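Local coordinates for protein galactose-binding lectin (Arachis hypogaea, PDB 6VAW) that binds D-galactose and galactosides as a calcium- and manganese-containing homotetrameric legume lectin, at residues 71-76 / 153-158; 9-14 / 218-223; 50-55 / 225-230. One frame throughout, in Å; residues are numbered along the deposited sequence.

Each contact has one segment on the same large antiparallel sheet. Contacts 2 and 3 share strand 217-229, and contact 1 uses its neighbour, strand 64-74. Contacts 1 and 2 touch, with centres about 17 Å apart; a probable backbone hydrogen bond runs from Leu219 to Glu72. Contact 3 lies on the opposite side of the chain's centre from contact 1. Contact 1 is partly buried, near the metals, and is the polar one, with two direct hydrogen bonds and a water. Contact 2 is also partly buried, but it is a ring against a strand backbone. Contact 3 is buried and joins the two sheets without a hydrogen bond.

Contact 1: residues 71-76 / 153-158; sequences FEMKDI and WNSVSG
Gly158 N donates to Met73 O over 3.0 Å. Ser157 CA adds a CA-H...O contact to the same oxygen. A second bond runs the other way, from segment 71-76 to segment 153-158. Asp75 N donates to Ser157 OG at 2.8 Å, nearly straight at 173°. The serine hydroxyl is swung anti to its own nitrogen (chi1 -176°), which brings OG to this N-H and close to the Asp75 carboxylate. A water joins the backbones a third time. It accepts from Met73 N and donates to Val156 O at 2.7 Å.

Apolar contacts take over toward Phe71. Met73 bends at its last torsion, and CE arrives at the edge of the Trp153 indole, 3.8 Å from CH2. The same methyl is 3.5 Å from Ser155 OG. Trp153 CH2 also meets Phe71 CZ at 3.8 Å, lying near the plane of the phenylalanine ring at its edge. On the other flank, the aliphatic part of Lys74 lies along Gly158, with CD close to its CA.

Second-shell bonds position these groups. Trp153 NE1 is hydrogen-bonded to Asn180 OD1, which probably helps to fix the turn of the indole. Ser155 N is held by Asp136 OD2. The tryptophan side chain is about 5 Å from that of His137, a manganese ligand, so the loop lies beside the metal site of the legume lectin fold. The manganese itself is not touched, at about 10 Å from the Trp153 side chain.

Segment 153-158 links strand 149-152 of the seven-stranded sheet to strand 159-168 of the other sheet. It runs past the last part of strand 64-74, which pairs with strands 159-168 and 217-229.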
loop_
_atom_site.group_PDB
_atom_site.type_symbol
_atom_site.label_atom_id
_atom_site.label_comp_id
_atom_site.label_asym_id
_atom_site.label_seq_id
_atom_site.Cartn_x
_atom_site.Cartn_y
_atom_site.Cartn_z
ATOM N N PHE A 71 -16.875 3.298 -13.089
ATOM C CA PHE A 71 -18.137 4.009 -13.111
ATOM C C PHE A 71 -19.184 3.204 -13.848
ATOM O O PHE A 71 -18.866 2.191 -14.493
ATOM C CB PHE A 71 -17.975 5.417 -13.747
ATOM C CG PHE A 71 -17.644 5.456 -15.226
ATOM C CD1 PHE A 71 -18.641 5.269 -16.187
ATOM C CD2 PHE A 71 -16.352 5.753 -15.660
ATOM C CE1 PHE A 71 -18.338 5.299 -17.548
ATOM C CE2 PHE A 71 -16.051 5.801 -17.027
ATOM C CZ PHE A 71 -17.042 5.577 -17.963
ATOM N N GLU A 72 -20.427 3.707 -13.794
ATOM C CA GLU A 72 -21.552 3.124 -14.490
ATOM C C GLU A 72 -22.520 4.222 -14.890
ATOM O O GLU A 72 -22.828 5.107 -14.090
ATOM C CB GLU A 72 -22.229 2.077 -13.584
ATOM C CG GLU A 72 -23.353 1.290 -14.242
ATOM C CD GLU A 72 -24.272 0.571 -13.268
ATOM O OE1 GLU A 72 -23.761 -0.093 -12.335
ATOM O OE2 GLU A 72 -25.509 0.667 -13.445
ATOM N N MET A 73 -22.964 4.179 -16.149
ATOM C CA MET A 73 -24.028 5.060 -16.610
ATOM C C MET A 73 -25.202 4.175 -16.999
ATOM O O MET A 73 -25.008 3.149 -17.663
ATOM C CB MET A 73 -23.567 5.979 -17.735
ATOM C CG MET A 73 -22.714 7.124 -17.220
ATOM S SD MET A 73 -22.168 8.246 -18.507
ATOM C CE MET A 73 -20.805 7.311 -19.254
ATOM N N LYS A 74 -26.395 4.521 -16.521
ATOM C CA LYS A 74 -27.596 3.736 -16.784
ATOM C C LYS A 74 -28.747 4.627 -17.248
ATOM O O LYS A 74 -29.009 5.678 -16.651
ATOM C CB LYS A 74 -27.993 2.940 -15.543
ATOM C CG LYS A 74 -29.002 1.838 -15.830
ATOM C CD LYS A 74 -28.843 0.687 -14.869
ATOM C CE LYS A 74 -30.152 0.083 -14.420
ATOM N NZ LYS A 74 -30.937 -0.604 -15.494
ATOM N N ASP A 75 -29.416 4.201 -18.331
ATOM C CA ASP A 75 -30.565 4.896 -18.903
ATOM C C ASP A 75 -31.731 4.897 -17.942
ATOM O O ASP A 75 -31.890 3.968 -17.143
ATOM C CB ASP A 75 -31.056 4.204 -20.188
ATOM C CG ASP A 75 -30.089 4.093 -21.338
ATOM O OD1 ASP A 75 -28.921 4.524 -21.181
ATOM O OD2 ASP A 75 -30.486 3.547 -22.387
ATOM N N ILE A 76 -32.552 5.927 -18.044
ATOM C CA ILE A 76 -33.793 6.022 -17.290
ATOM C C ILE A 76 -34.893 6.204 -18.321
ATOM O O ILE A 76 -34.632 6.684 -19.423
ATOM C CB ILE A 76 -33.784 7.113 -16.191
ATOM C CG1 ILE A 76 -33.751 8.541 -16.786
ATOM C CG2 ILE A 76 -32.649 6.865 -15.184
ATOM C CD1 ILE A 76 -33.791 9.624 -15.771
ATOM N N TRP A 153 -16.205 5.742 -28.753
ATOM C CA TRP A 153 -16.446 4.829 -27.653
ATOM C C TRP A 153 -17.947 4.509 -27.641
ATOM O O TRP A 153 -18.702 5.079 -28.431
ATOM C CB TRP A 153 -15.929 5.497 -26.352
ATOM C CG TRP A 153 -16.190 4.771 -25.063
ATOM C CD1 TRP A 153 -15.648 3.585 -24.660
ATOM C CD2 TRP A 153 -16.999 5.235 -23.974
ATOM N NE1 TRP A 153 -16.090 3.268 -23.398
ATOM C CE2 TRP A 153 -16.931 4.259 -22.956
ATOM C CE3 TRP A 153 -17.772 6.389 -23.757
ATOM C CZ2 TRP A 153 -17.606 4.402 -21.733
ATOM C CZ3 TRP A 153 -18.456 6.519 -22.554
ATOM C CH2 TRP A 153 -18.363 5.537 -21.557
ATOM N N ASN A 154 -18.361 3.539 -26.845
ATOM C CA ASN A 154 -19.780 3.196 -26.751
ATOM C C ASN A 154 -20.174 3.100 -25.284
ATOM O O ASN A 154 -19.592 2.293 -24.557
ATOM C CB ASN A 154 -20.080 1.886 -27.501
ATOM C CG ASN A 154 -21.534 1.450 -27.480
ATOM O OD1 ASN A 154 -22.468 2.266 -27.462
ATOM N ND2 ASN A 154 -21.754 0.141 -27.509
ATOM N N SER A 155 -21.143 3.937 -24.841
ATOM C CA SER A 155 -21.599 3.878 -23.452
ATOM C C SER A 155 -22.758 2.880 -23.361
ATOM O O SER A 155 -23.837 3.120 -23.904
ATOM C CB SER A 155 -21.993 5.258 -22.929
ATOM O OG SER A 155 -22.357 5.231 -21.554
ATOM N N VAL A 156 -22.499 1.736 -22.720
ATOM C CA VAL A 156 -23.467 0.648 -22.548
ATOM C C VAL A 156 -24.219 0.854 -21.216
ATOM O O VAL A 156 -23.608 0.923 -20.150
ATOM C CB VAL A 156 -22.786 -0.751 -22.648
ATOM C CG1 VAL A 156 -23.791 -1.883 -22.407
ATOM C CG2 VAL A 156 -22.087 -0.926 -24.000
ATOM N N SER A 157 -25.548 0.963 -21.296
ATOM C CA SER A 157 -26.405 1.183 -20.119
ATOM C C SER A 157 -26.319 0.022 -19.132
ATOM O O SER A 157 -26.489 -1.135 -19.518
ATOM C CB SER A 157 -27.851 1.402 -20.549
ATOM O OG SER A 157 -28.671 1.706 -19.430
ATOM N N GLY A 158 -26.011 0.346 -17.872
ATOM C CA GLY A 158 -25.852 -0.628 -16.799
ATOM C C GLY A 158 -24.501 -1.329 -16.732
ATOM O O GLY A 158 -24.300 -2.185 -15.867
HETATM O O HOH W 1 -22.158 2.270 -18.241
#

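Contact 2: residues 9-14 / 218-223; sequences NSFSEG and HLIRSW
Phe11 crosses Ile220 obliquely and brings the CE2 and CZ atoms of its ring to the strand. CE2 does most of the touching. It lies 3.6 Å from Ile220 O and 3.9 Å from Arg221 O, so this ring carbon sits close to two successive carbonyl oxygens. CE2 is also 4.1 Å from Ile220 CG2, an apolar contact that CZ shares. CZ reaches on to Trp223 CB, 4.3 Å away, which lies at the ring edge near its plane. With chi1 at -56°, Phe11 CG stands beside its own nitrogen, and the ring is carried from the loop toward the strand. Ile220 offers its CG2 branch to the ring, and the Ile220 side chain also packs on Phe206 and Ile85.

The backbone here is a classic beta bulge. Two residues, Arg221 and Ser222, stand opposite the single Ser70 on the neighbouring strand 64-74, and Ser222 OG is hydrogen-bonded to Ser70 OG. In the legume lectin sandwich, segment 9-14 is the loop between strand 2-8, which pairs with strand 217-229, and strand 18-22 of the other sheet. Phe11 therefore packs where the chain leaves one sheet for the other.

The Asn9 backbone lies beside the bulge, its CA 4.4 Å from Ser222 CB. The ring of Phe8 meets that of Phe11 with the planes at about 25°. Farther in, Trp223 makes edge-to-face contacts with Phe6 and Phe206, and its NE1 is hydrogen-bonded to Thr67 OG1.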
loop_
_atom_site.group_PDB
_atom_site.type_symbol
_atom_site.label_atom_id
_atom_site.label_comp_id
_atom_site.label_asym_id
_atom_site.label_seq_id
_atom_site.Cartn_x
_atom_site.Cartn_y
_atom_site.Cartn_z
ATOM N N ASN A 9 -12.943 1.804 -2.102
ATOM C CA ASN A 9 -13.656 0.622 -2.609
ATOM C C ASN A 9 -15.165 0.909 -2.572
ATOM O O ASN A 9 -15.963 0.245 -3.237
ATOM C CB ASN A 9 -13.323 -0.606 -1.764
ATOM C CG ASN A 9 -11.878 -0.989 -1.813
ATOM O OD1 ASN A 9 -11.287 -1.108 -2.890
ATOM N ND2 ASN A 9 -11.282 -1.178 -0.644
ATOM N N SER A 10 -15.528 1.894 -1.741
ATOM C CA SER A 10 -16.860 2.396 -1.484
ATOM C C SER A 10 -16.758 3.821 -0.959
ATOM O O SER A 10 -15.672 4.282 -0.585
ATOM C CB SER A 10 -17.579 1.509 -0.467
ATOM O OG SER A 10 -16.889 1.522 0.774
ATOM N N PHE A 11 -17.895 4.489 -0.889
ATOM C CA PHE A 11 -17.992 5.854 -0.409
ATOM C C PHE A 11 -19.087 5.962 0.653
ATOM O O PHE A 11 -19.972 5.110 0.727
ATOM C CB PHE A 11 -18.275 6.818 -1.571
ATOM C CG PHE A 11 -17.271 6.760 -2.698
ATOM C CD1 PHE A 11 -16.082 7.482 -2.633
ATOM C CD2 PHE A 11 -17.518 5.995 -3.833
ATOM C CE1 PHE A 11 -15.178 7.464 -3.700
ATOM C CE2 PHE A 11 -16.607 5.964 -4.888
ATOM C CZ PHE A 11 -15.439 6.694 -4.812
ATOM N N SER A 12 -19.012 7.011 1.469
ATOM C CA SER A 12 -19.977 7.300 2.523
ATOM C C SER A 12 -20.107 8.796 2.759
ATOM O O SER A 12 -19.128 9.534 2.620
ATOM C CB SER A 12 -19.573 6.606 3.819
ATOM O OG SER A 12 -18.249 6.951 4.199
ATOM N N GLU A 13 -21.321 9.245 3.132
ATOM C CA GLU A 13 -21.578 10.624 3.542
ATOM C C GLU A 13 -20.795 10.862 4.844
ATOM O O GLU A 13 -20.693 9.962 5.691
ATOM C CB GLU A 13 -23.094 10.856 3.767
ATOM C CG GLU A 13 -23.916 10.969 2.494
ATOM C CD GLU A 13 -25.425 11.018 2.678
ATOM O OE1 GLU A 13 -25.897 11.581 3.695
ATOM O OE2 GLU A 13 -26.140 10.524 1.777
ATOM N N GLY A 14 -20.234 12.047 5.005
ATOM C CA GLY A 14 -19.499 12.329 6.237
ATOM C C GLY A 14 -18.064 11.847 6.226
ATOM O O GLY A 14 -17.363 11.972 7.236
ATOM N N HIS A 218 -25.604 8.489 -13.204
ATOM C CA HIS A 218 -24.123 8.616 -13.306
ATOM C C HIS A 218 -23.543 8.160 -11.981
ATOM O O HIS A 218 -23.732 8.852 -10.967
ATOM C CB HIS A 218 -23.663 10.057 -13.618
ATOM C CG HIS A 218 -24.200 10.690 -14.861
ATOM N ND1 HIS A 218 -25.241 11.612 -14.806
ATOM C CD2 HIS A 218 -23.729 10.645 -16.135
ATOM C CE1 HIS A 218 -25.408 12.042 -16.046
ATOM N NE2 HIS A 218 -24.517 11.500 -16.881
ATOM N N LEU A 219 -22.917 6.977 -11.953
ATOM C CA LEU A 219 -22.367 6.403 -10.722
ATOM C C LEU A 219 -20.845 6.276 -10.705
ATOM O O LEU A 219 -20.280 5.825 -11.685
ATOM C CB LEU A 219 -22.930 4.992 -10.470
ATOM C CG LEU A 219 -24.449 4.870 -10.319
ATOM C CD1 LEU A 219 -24.875 3.418 -10.402
ATOM C CD2 LEU A 219 -24.917 5.494 -9.020
ATOM N N ILE A 220 -20.204 6.624 -9.588
ATOM C CA ILE A 220 -18.778 6.412 -9.355
ATOM C C ILE A 220 -18.731 5.277 -8.339
ATOM O O ILE A 220 -19.313 5.410 -7.257
ATOM C CB ILE A 220 -17.979 7.674 -8.924
ATOM C CG1 ILE A 220 -18.194 8.878 -9.891
ATOM C CG2 ILE A 220 -16.491 7.343 -8.721
ATOM C CD1 ILE A 220 -17.676 8.713 -11.389
ATOM N N ARG A 221 -18.129 4.148 -8.724
ATOM C CA ARG A 221 -18.090 2.934 -7.913
ATOM C C ARG A 221 -16.828 2.777 -7.059
ATOM O O ARG A 221 -16.910 2.264 -5.939
ATOM C CB ARG A 221 -18.261 1.708 -8.809
ATOM C CG ARG A 221 -19.630 1.653 -9.492
ATOM C CD ARG A 221 -19.772 0.480 -10.447
ATOM N NE ARG A 221 -19.455 -0.810 -9.816
ATOM C CZ ARG A 221 -20.341 -1.603 -9.220
ATOM N NH1 ARG A 221 -21.622 -1.257 -9.161
ATOM N NH2 ARG A 221 -19.951 -2.750 -8.677
ATOM N N SER A 222 -15.665 3.142 -7.599
ATOM C CA SER A 222 -14.389 3.015 -6.894
ATOM C C SER A 222 -13.365 3.969 -7.477
ATOM O O SER A 222 -13.527 4.429 -8.604
ATOM C CB SER A 222 -13.872 1.577 -6.945
ATOM O OG SER A 222 -13.574 1.160 -8.262
ATOM N N TRP A 223 -12.326 4.280 -6.698
ATOM C CA TRP A 223 -11.268 5.186 -7.126
ATOM C C TRP A 223 -9.991 4.953 -6.313
ATOM O O TRP A 223 -10.027 5.029 -5.090
ATOM C CB TRP A 223 -11.750 6.628 -6.961
ATOM C CG TRP A 223 -10.827 7.693 -7.479
ATOM C CD1 TRP A 223 -9.861 7.568 -8.441
ATOM C CD2 TRP A 223 -10.837 9.072 -7.100
ATOM N NE1 TRP A 223 -9.261 8.781 -8.668
ATOM C CE2 TRP A 223 -9.865 9.731 -7.884
ATOM C CE3 TRP A 223 -11.615 9.831 -6.213
ATOM C CZ2 TRP A 223 -9.651 11.116 -7.802
ATOM C CZ3 TRP A 223 -11.357 11.186 -6.088
ATOM C CH2 TRP A 223 -10.369 11.810 -6.860
#

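Contact 3: residues 50-55 / 225-230; sequences MPVRIW and FTSTLI
Leu229 lays its CD2 methyl over one face of the Arg53 guanidinium, 3.8 Å above the plane and offset toward the rim. The two side chains cross at about a right angle. Arg53 is extended from CG to NE, with CG anti to the backbone nitrogen (chi1 -167°). The methyl is thus touched along the arginine from CG to NH1: CG, CD, NE, CZ and NH1 are all at 4.0 to 4.1 Å from Leu229 CD2. CD2 also lies 3.9 Å from Arg53 O. The leucine CG is likewise anti to its nitrogen (chi1 174°), which points the fork at the other segment and gives each methyl its own partner. CD1 meets the next stretch of backbone, 4.1 Å from Ile54 O and 4.2 Å from Trp55 CA.

The polar end of Arg53 is held elsewhere. NH1 forms a salt bridge with Glu2 OE1, outside the two segments, and a weak bond joins NH2 to Ser56 OG. These outside partners probably steady the guanidinium against the leucine.

One residue earlier, Val52 turns its CG1 methyl to Ser227 OG at 3.9 Å.

No hydrogen bond crosses the two segments. Strands 43-53 and 217-229 belong to different sheets. The two sheets pack face to face, their side chains meeting between them, in the beta sandwich of the legume lectins.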
loop_
_atom_site.group_PDB
_atom_site.type_symbol
_atom_site.label_atom_id
_atom_site.label_comp_id
_atom_site.label_asym_id
_atom_site.label_seq_id
_atom_site.Cartn_x
_atom_site.Cartn_y
_atom_site.Cartn_z
ATOM N N MET A 50 -8.370 16.785 -0.097
ATOM C CA MET A 50 -7.059 17.395 0.146
ATOM C C MET A 50 -6.471 17.949 -1.145
ATOM O O MET A 50 -6.486 17.274 -2.162
ATOM C CB MET A 50 -6.109 16.378 0.758
ATOM C CG MET A 50 -4.764 16.928 0.980
ATOM S SD MET A 50 -3.725 15.818 1.903
ATOM C CE MET A 50 -3.594 14.382 0.832
ATOM N N PRO A 51 -5.909 19.165 -1.111
ATOM C CA PRO A 51 -5.222 19.695 -2.255
ATOM C C PRO A 51 -3.999 18.807 -2.537
ATOM O O PRO A 51 -3.357 18.361 -1.636
ATOM C CB PRO A 51 -4.769 21.082 -1.786
ATOM C CG PRO A 51 -5.698 21.403 -0.673
ATOM C CD PRO A 51 -5.934 20.086 0.011
ATOM N N VAL A 52 -3.685 18.640 -3.812
ATOM C CA VAL A 52 -2.544 17.824 -4.187
ATOM C C VAL A 52 -1.521 18.743 -4.861
ATOM O O VAL A 52 -1.889 19.456 -5.791
ATOM C CB VAL A 52 -3.010 16.665 -5.108
ATOM C CG1 VAL A 52 -1.824 15.960 -5.766
ATOM C CG2 VAL A 52 -3.897 15.667 -4.340
ATOM N N ARG A 53 -0.256 18.693 -4.423
ATOM C CA ARG A 53 0.807 19.515 -5.033
ATOM C C ARG A 53 1.295 18.797 -6.294
ATOM O O ARG A 53 2.015 17.797 -6.185
ATOM C CB ARG A 53 1.947 19.749 -4.010
ATOM C CG ARG A 53 2.975 20.818 -4.357
ATOM C CD ARG A 53 3.961 20.815 -3.186
ATOM N NE ARG A 53 5.182 21.536 -3.480
ATOM C CZ ARG A 53 6.361 21.237 -2.945
ATOM N NH1 ARG A 53 6.483 20.188 -2.134
ATOM N NH2 ARG A 53 7.429 21.967 -3.229
ATOM N N ILE A 54 0.849 19.251 -7.490
ATOM C CA ILE A 54 1.220 18.601 -8.750
ATOM C C ILE A 54 2.517 19.134 -9.325
ATOM O O ILE A 54 3.125 18.481 -10.168
ATOM C CB ILE A 54 0.097 18.616 -9.821
ATOM C CG1 ILE A 54 -0.501 20.035 -10.061
ATOM C CG2 ILE A 54 -0.960 17.592 -9.433
ATOM C CD1 ILE A 54 -0.990 20.290 -11.464
ATOM N N TRP A 55 2.951 20.295 -8.876
ATOM C CA TRP A 55 4.208 20.866 -9.363
ATOM C C TRP A 55 4.745 21.898 -8.345
ATOM O O TRP A 55 4.006 22.380 -7.482
ATOM C CB TRP A 55 4.115 21.400 -10.826
ATOM C CG TRP A 55 3.270 22.614 -11.052
ATOM C CD1 TRP A 55 1.960 22.650 -11.429
ATOM C CD2 TRP A 55 3.735 23.973 -11.071
ATOM N NE1 TRP A 55 1.565 23.952 -11.644
ATOM C CE2 TRP A 55 2.632 24.787 -11.412
ATOM C CE3 TRP A 55 4.966 24.581 -10.790
ATOM C CZ2 TRP A 55 2.712 26.185 -11.418
ATOM C CZ3 TRP A 55 5.058 25.967 -10.856
ATOM C CH2 TRP A 55 3.937 26.752 -11.150
ATOM N N PHE A 225 -5.671 6.099 -6.326
ATOM C CA PHE A 225 -4.811 7.153 -6.834
ATOM C C PHE A 225 -3.474 7.147 -6.146
ATOM O O PHE A 225 -3.408 6.952 -4.941
ATOM C CB PHE A 225 -5.506 8.519 -6.591
ATOM C CG PHE A 225 -4.751 9.761 -7.010
ATOM C CD1 PHE A 225 -3.845 10.366 -6.150
ATOM C CD2 PHE A 225 -4.985 10.350 -8.241
ATOM C CE1 PHE A 225 -3.175 11.533 -6.524
ATOM C CE2 PHE A 225 -4.285 11.488 -8.636
ATOM C CZ PHE A 225 -3.394 12.080 -7.766
ATOM N N THR A 226 -2.402 7.407 -6.906
ATOM C CA THR A 226 -1.053 7.574 -6.386
ATOM C C THR A 226 -0.364 8.633 -7.220
ATOM O O THR A 226 -0.339 8.512 -8.434
ATOM C CB THR A 226 -0.201 6.295 -6.333
ATOM O OG1 THR A 226 -0.851 5.250 -5.587
ATOM C CG2 THR A 226 1.199 6.558 -5.746
ATOM N N SER A 227 0.189 9.648 -6.570
ATOM C CA SER A 227 0.976 10.682 -7.231
ATOM C C SER A 227 2.303 10.784 -6.512
ATOM O O SER A 227 2.331 10.637 -5.290
ATOM C CB SER A 227 0.242 12.014 -7.238
ATOM O OG SER A 227 0.212 12.586 -5.936
ATOM N N THR A 228 3.387 11.010 -7.245
ATOM C CA THR A 228 4.723 11.153 -6.679
ATOM C C THR A 228 5.402 12.356 -7.325
ATOM O O THR A 228 5.510 12.435 -8.543
ATOM C CB THR A 228 5.554 9.864 -6.779
ATOM O OG1 THR A 228 4.908 8.844 -6.025
ATOM C CG2 THR A 228 6.982 10.027 -6.249
ATOM N N LEU A 229 5.876 13.268 -6.475
ATOM C CA LEU A 229 6.589 14.501 -6.867
ATOM C C LEU A 229 8.010 14.413 -6.321
ATOM O O LEU A 229 8.186 14.225 -5.120
ATOM C CB LEU A 229 5.853 15.768 -6.343
ATOM C CG LEU A 229 6.525 17.150 -6.532
ATOM C CD1 LEU A 229 6.537 17.601 -8.010
ATOM C CD2 LEU A 229 5.844 18.203 -5.675
ATOM N N ILE A 230 9.006 14.432 -7.214
ATOM C CA ILE A 230 10.405 14.388 -6.801
ATOM C C ILE A 230 10.716 15.737 -6.134
ATOM O O ILE A 230 10.394 16.784 -6.692
ATOM C CB ILE A 230 11.352 14.049 -7.990
ATOM C CG1 ILE A 230 11.166 12.576 -8.486
ATOM C CG2 ILE A 230 12.839 14.383 -7.685
ATOM C CD1 ILE A 230 11.384 11.368 -7.476
#